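EvdMO1 (Micromonospora carbonacea, PDB 5T39) probably transfers a methyl group from S-adenosylmethionine to a sugar of everninomicin during its biosynthesis, through the methyltransferase domain of a fused methyltransferase-oxidase. Local coordinates at residues Pro159-Ile173 with Leu216-Phe230. Numbering follows the deposited sequence. Where two conformers were deposited one is given.
Sequences PWALLKDAARVSAGI and LDRASLFAALENAGF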
loop_
_atom_site.group_PDB
_atom_site.type_symbol
_atom_site.label_atom_id
_atom_site.label_comp_id
_atom_site.label_asym_id
_atom_site.label_seq_id
_atom_site.Cartn_x
_atom_site.Cartn_y
_atom_site.Cartn_z
ATOM N N PRO A 159 -6.182 12.892 1.528
ATOM C CA PRO A 159 -5.136 12.227 0.732
ATOM C C PRO A 159 -3.915 13.105 0.483
ATOM O O PRO A 159 -2.794 12.592 0.433
ATOM C CB PRO A 159 -5.875 11.844 -0.558
ATOM C CG PRO A 159 -7.094 12.704 -0.585
ATOM C CD PRO A 159 -7.494 12.844 0.859
ATOM N N TRP A 160 -4.093 14.421 0.324
ATOM C CA TRP A 160 -2.946 15.310 0.145
ATOM C C TRP A 160 -1.982 15.223 1.316
ATOM O O TRP A 160 -0.769 15.375 1.128
ATOM C CB TRP A 160 -3.416 16.759 -0.072
ATOM C CG TRP A 160 -4.391 17.208 0.966
ATOM C CD1 TRP A 160 -4.115 17.800 2.158
ATOM C CD2 TRP A 160 -5.811 17.043 0.918
ATOM N NE1 TRP A 160 -5.275 18.022 2.853
ATOM C CE2 TRP A 160 -6.333 17.560 2.113
ATOM C CE3 TRP A 160 -6.689 16.515 -0.035
ATOM C CZ2 TRP A 160 -7.700 17.565 2.380
ATOM C CZ3 TRP A 160 -8.028 16.519 0.230
ATOM C CH2 TRP A 160 -8.524 17.033 1.434
ATOM N N ALA A 161 -2.495 15.006 2.527
ATOM C CA ALA A 161 -1.642 14.929 3.701
ATOM C C ALA A 161 -0.841 13.642 3.723
ATOM O O ALA A 161 0.282 13.631 4.230
ATOM C CB ALA A 161 -2.486 15.075 4.958
ATOM N N LEU A 162 -1.399 12.547 3.211
ATOM C CA LEU A 162 -0.628 11.315 3.112
ATOM C C LEU A 162 0.538 11.495 2.141
ATOM O O LEU A 162 1.650 11.005 2.384
ATOM C CB LEU A 162 -1.543 10.160 2.692
ATOM C CG LEU A 162 -0.877 8.794 2.650
ATOM C CD1 LEU A 162 -0.236 8.454 3.986
ATOM C CD2 LEU A 162 -1.896 7.740 2.235
ATOM N N LEU A 163 0.309 12.210 1.039
ATOM C CA LEU A 163 1.389 12.482 0.107
ATOM C C LEU A 163 2.464 13.351 0.748
ATOM O O LEU A 163 3.658 13.119 0.543
ATOM C CB LEU A 163 0.832 13.119 -1.164
ATOM C CG LEU A 163 -0.162 12.250 -1.934
ATOM C CD1 LEU A 163 -0.743 13.028 -3.094
ATOM C CD2 LEU A 163 0.449 10.939 -2.421
ATOM N N LYS A 164 2.057 14.361 1.525
ATOM C CA LYS A 164 3.034 15.157 2.265
ATOM C C LYS A 164 3.835 14.296 3.226
ATOM O O LYS A 164 5.047 14.492 3.381
ATOM C CB LYS A 164 2.339 16.263 3.044
ATOM C CG LYS A 164 1.957 17.449 2.222
ATOM C CD LYS A 164 1.332 18.543 3.073
ATOM C CE LYS A 164 2.311 19.111 4.092
ATOM N NZ LYS A 164 1.717 20.221 4.894
ATOM N N ASP A 165 3.179 13.354 3.899
ATOM C CA ASP A 165 3.892 12.481 4.829
ATOM C C ASP A 165 4.920 11.622 4.113
ATOM O O ASP A 165 6.026 11.423 4.620
ATOM C CB ASP A 165 2.896 11.624 5.601
ATOM C CG ASP A 165 2.370 12.330 6.819
ATOM O OD1 ASP A 165 3.159 13.081 7.433
ATOM O OD2 ASP A 165 1.186 12.134 7.164
ATOM N N ALA A 166 4.585 11.116 2.929
ATOM C CA ALA A 166 5.573 10.376 2.159
ATOM C C ALA A 166 6.777 11.252 1.836
ATOM O O ALA A 166 7.923 10.804 1.941
ATOM C CB ALA A 166 4.933 9.839 0.883
ATOM N N ALA A 167 6.532 12.502 1.443
ATOM C CA ALA A 167 7.613 13.435 1.138
ATOM C C ALA A 167 8.445 13.778 2.368
ATOM O O ALA A 167 9.617 14.145 2.235
ATOM C CB ALA A 167 7.057 14.716 0.512
ATOM N N ARG A 168 7.875 13.680 3.565
ATOM C CA ARG A 168 8.671 13.968 4.751
ATOM C C ARG A 168 9.778 12.949 4.946
ATOM O O ARG A 168 10.792 13.262 5.576
ATOM C CB ARG A 168 7.792 14.017 5.994
ATOM C CG ARG A 168 7.044 15.312 6.165
ATOM C CD ARG A 168 6.402 15.379 7.546
ATOM N NE ARG A 168 5.666 16.621 7.742
ATOM C CZ ARG A 168 4.377 16.786 7.463
ATOM N NH1 ARG A 168 3.655 15.787 6.972
ATOM N NH2 ARG A 168 3.806 17.960 7.676
ATOM N N VAL A 169 9.601 11.732 4.434
ATOM C CA VAL A 169 10.544 10.646 4.685
ATOM C C VAL A 169 11.296 10.184 3.448
ATOM O O VAL A 169 12.229 9.376 3.591
ATOM C CB VAL A 169 9.864 9.444 5.379
ATOM C CG1 VAL A 169 9.151 9.901 6.644
ATOM C CG2 VAL A 169 8.880 8.730 4.438
ATOM N N SER A 170 10.934 10.649 2.253
ATOM C CA SER A 170 11.497 10.090 1.031
ATOM C C SER A 170 11.351 11.071 -0.122
ATOM O O SER A 170 10.487 11.949 -0.118
ATOM C CB SER A 170 10.770 8.795 0.664
ATOM O OG SER A 170 11.372 8.132 -0.428
ATOM N N ALA A 171 12.163 10.848 -1.148
ATOM C CA ALA A 171 12.094 11.622 -2.378
ATOM C C ALA A 171 11.423 10.857 -3.505
ATOM O O ALA A 171 11.379 11.363 -4.633
ATOM C CB ALA A 171 13.496 12.065 -2.812
ATOM N N GLY A 172 10.921 9.657 -3.251
ATOM C CA GLY A 172 10.275 8.883 -4.285
ATOM C C GLY A 172 9.012 8.218 -3.786
ATOM O O GLY A 172 8.977 7.714 -2.662
ATOM N N ILE A 173 7.981 8.195 -4.621
ATOM C CA ILE A 173 6.751 7.478 -4.309
ATOM C C ILE A 173 6.290 6.712 -5.537
ATOM O O ILE A 173 6.315 7.226 -6.660
ATOM C CB ILE A 173 5.654 8.427 -3.776
ATOM C CG1 ILE A 173 4.444 7.631 -3.252
ATOM C CG2 ILE A 173 5.242 9.467 -4.831
ATOM C CD1 ILE A 173 3.430 8.489 -2.533
ATOM N N LEU A 216 -9.974 12.465 -4.914
ATOM C CA LEU A 216 -9.577 13.674 -5.625
ATOM C C LEU A 216 -9.988 13.583 -7.088
ATOM O O LEU A 216 -10.035 12.493 -7.658
ATOM C CB LEU A 216 -8.061 13.844 -5.540
ATOM C CG LEU A 216 -7.554 14.116 -4.119
ATOM C CD1 LEU A 216 -6.067 13.901 -4.003
ATOM C CD2 LEU A 216 -7.873 15.520 -3.683
ATOM N N ASP A 217 -10.269 14.738 -7.707
ATOM C CA ASP A 217 -10.275 14.761 -9.166
ATOM C C ASP A 217 -8.835 14.756 -9.679
ATOM O O ASP A 217 -7.881 14.829 -8.906
ATOM C CB ASP A 217 -11.148 15.891 -9.733
ATOM C CG ASP A 217 -10.613 17.289 -9.477
ATOM O OD1 ASP A 217 -9.543 17.445 -8.854
ATOM O OD2 ASP A 217 -11.301 18.254 -9.912
ATOM N N ARG A 218 -8.666 14.623 -10.992
ATOM C CA ARG A 218 -7.320 14.438 -11.521
ATOM C C ARG A 218 -6.451 15.654 -11.257
ATOM O O ARG A 218 -5.291 15.526 -10.851
ATOM C CB ARG A 218 -7.343 14.123 -13.016
ATOM C CG ARG A 218 -6.029 13.506 -13.483
ATOM C CD ARG A 218 -6.011 13.295 -14.987
ATOM N NE ARG A 218 -4.864 12.505 -15.439
ATOM C CZ ARG A 218 -3.640 12.982 -15.662
ATOM N NH1 ARG A 218 -3.363 14.273 -15.500
ATOM N NH2 ARG A 218 -2.687 12.159 -16.084
ATOM N N ALA A 219 -6.985 16.848 -11.516
ATOM C CA ALA A 219 -6.188 18.048 -11.321
ATOM C C ALA A 219 -5.755 18.170 -9.869
ATOM O O ALA A 219 -4.631 18.581 -9.581
ATOM C CB ALA A 219 -6.977 19.286 -11.744
ATOM N N SER A 220 -6.644 17.835 -8.937
ATOM C CA SER A 220 -6.294 17.965 -7.531
ATOM C C SER A 220 -5.295 16.901 -7.102
ATOM O O SER A 220 -4.456 17.170 -6.242
ATOM C CB SER A 220 -7.545 17.917 -6.660
ATOM O OG SER A 220 -8.390 19.015 -6.949
ATOM N N LEU A 221 -5.372 15.696 -7.674
ATOM C CA LEU A 221 -4.364 14.680 -7.398
ATOM C C LEU A 221 -2.988 15.156 -7.829
ATOM O O LEU A 221 -2.015 15.040 -7.074
ATOM C CB LEU A 221 -4.735 13.372 -8.098
ATOM C CG LEU A 221 -3.683 12.271 -8.003
ATOM C CD1 LEU A 221 -3.424 11.870 -6.559
ATOM C CD2 LEU A 221 -4.103 11.076 -8.840
ATOM N N PHE A 222 -2.881 15.690 -9.047
ATOM C CA PHE A 222 -1.585 16.162 -9.522
ATOM C C PHE A 222 -1.122 17.375 -8.726
ATOM O O PHE A 222 0.069 17.484 -8.409
ATOM C CB PHE A 222 -1.623 16.403 -11.033
ATOM C CG PHE A 222 -1.418 15.144 -11.822
ATOM C CD1 PHE A 222 -0.221 14.912 -12.476
ATOM C CD2 PHE A 222 -2.389 14.162 -11.876
ATOM C CE1 PHE A 222 -0.005 13.737 -13.179
ATOM C CE2 PHE A 222 -2.163 12.971 -12.549
ATOM C CZ PHE A 222 -0.966 12.764 -13.206
ATOM N N ALA A 223 -2.040 18.281 -8.375
ATOM C CA ALA A 223 -1.655 19.407 -7.534
ATOM C C ALA A 223 -1.164 18.939 -6.169
ATOM O O ALA A 223 -0.186 19.471 -5.641
ATOM C CB ALA A 223 -2.819 20.384 -7.379
ATOM N N ALA A 224 -1.834 17.943 -5.581
ATOM C CA ALA A 224 -1.428 17.447 -4.267
ATOM C C ALA A 224 -0.049 16.802 -4.323
ATOM O O ALA A 224 0.759 16.964 -3.402
ATOM C CB ALA A 224 -2.465 16.455 -3.748
ATOM N N LEU A 225 0.248 16.082 -5.407
ATOM C CA LEU A 225 1.589 15.536 -5.587
ATOM C C LEU A 225 2.615 16.650 -5.671
ATOM O O LEU A 225 3.641 16.619 -4.977
ATOM C CB LEU A 225 1.634 14.685 -6.857
ATOM C CG LEU A 225 1.051 13.293 -6.692
ATOM C CD1 LEU A 225 0.696 12.708 -8.038
ATOM C CD2 LEU A 225 2.029 12.395 -5.939
ATOM N N GLU A 226 2.345 17.650 -6.524
ATOM C CA GLU A 226 3.246 18.790 -6.690
ATOM C C GLU A 226 3.467 19.506 -5.365
ATOM O O GLU A 226 4.602 19.834 -5.000
ATOM C CB GLU A 226 2.651 19.756 -7.726
ATOM C CG GLU A 226 3.326 21.136 -7.860
ATOM C CD GLU A 226 4.554 21.134 -8.744
ATOM O OE1 GLU A 226 5.235 22.179 -8.793
ATOM O OE2 GLU A 226 4.837 20.108 -9.393
ATOM N N ASN A 227 2.383 19.760 -4.635
ATOM C CA ASN A 227 2.463 20.545 -3.415
ATOM C C ASN A 227 3.188 19.798 -2.309
ATOM O O ASN A 227 3.767 20.427 -1.415
ATOM C CB ASN A 227 1.059 20.950 -2.976
ATOM C CG ASN A 227 0.415 21.936 -3.938
ATOM O OD1 ASN A 227 1.108 22.606 -4.701
ATOM N ND2 ASN A 227 -0.907 22.044 -3.895
ATOM N N ALA A 228 3.175 18.462 -2.351
ATOM C CA ALA A 228 3.955 17.671 -1.410
ATOM C C ALA A 228 5.441 17.709 -1.730
ATOM O O ALA A 228 6.257 17.373 -0.863
ATOM C CB ALA A 228 3.482 16.225 -1.436
ATOM N N GLY A 229 5.805 18.102 -2.953
ATOM C CA GLY A 229 7.182 18.143 -3.397
ATOM C C GLY A 229 7.509 17.172 -4.503
ATOM O O GLY A 229 8.638 17.185 -4.991
ATOM N N PHE A 230 6.572 16.326 -4.918
ATOM C CA PHE A 230 6.808 15.380 -6.007
ATOM C C PHE A 230 6.558 16.115 -7.315
ATOM O O PHE A 230 5.495 16.029 -7.932
ATOM C CB PHE A 230 5.931 14.145 -5.844
ATOM C CG PHE A 230 6.205 13.384 -4.582
ATOM C CD1 PHE A 230 7.383 12.684 -4.432
ATOM C CD2 PHE A 230 5.282 13.353 -3.550
ATOM C CE1 PHE A 230 7.653 11.984 -3.279
ATOM C CE2 PHE A 230 5.545 12.643 -2.402
ATOM C CZ PHE A 230 6.736 11.956 -2.263
HETATM O O HOH W 1 0.100 17.372 -0.699
#
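The ring of F230 slides its CE1-CZ-CE2 end into a hollow bounded by A166, A167 and the turn at A171-G172, while I173 forms the floor. CG2 of I173 sits 3.7 Å from the ring centroid and only 6° off its normal, a CH-pi contact; at the edge, F230 CE2 reaches L163 O at 3.5 Å. A flat ring suits this place because one face can lie on the I173 methyl while its edge meets backbone atoms of L163, A166 and the A171-G172 link; an alanine at F230 would probably lose the CH-pi contact and leave the pocket beside A166 and A167 unfilled. Alanines let the backbones close in, K164 CA and A228 CA to 4.5 Å, and A224 CB lodges between W160 CB and L163 CD1. Helices 159-169 and 218-228, whose axes approach to 8.6 Å and cross at -31°, pack side by side on one face of the mixed sheet of this Rossmann-like methyltransferase, whose 3-2-1-4-5-7-6 strand order is that of class I enzymes. L163 holds CG beside its backbone N (chi1 -61°), from where the branch carries CD1 to A224 CB and L225. Between the helices, a water donates to both W160 O and A224 O. At the N-terminal end of both segments, the branched L216 suits a double contact, CD1 against P159 CG (3.8 Å) and CD2 at the W160 indole edge.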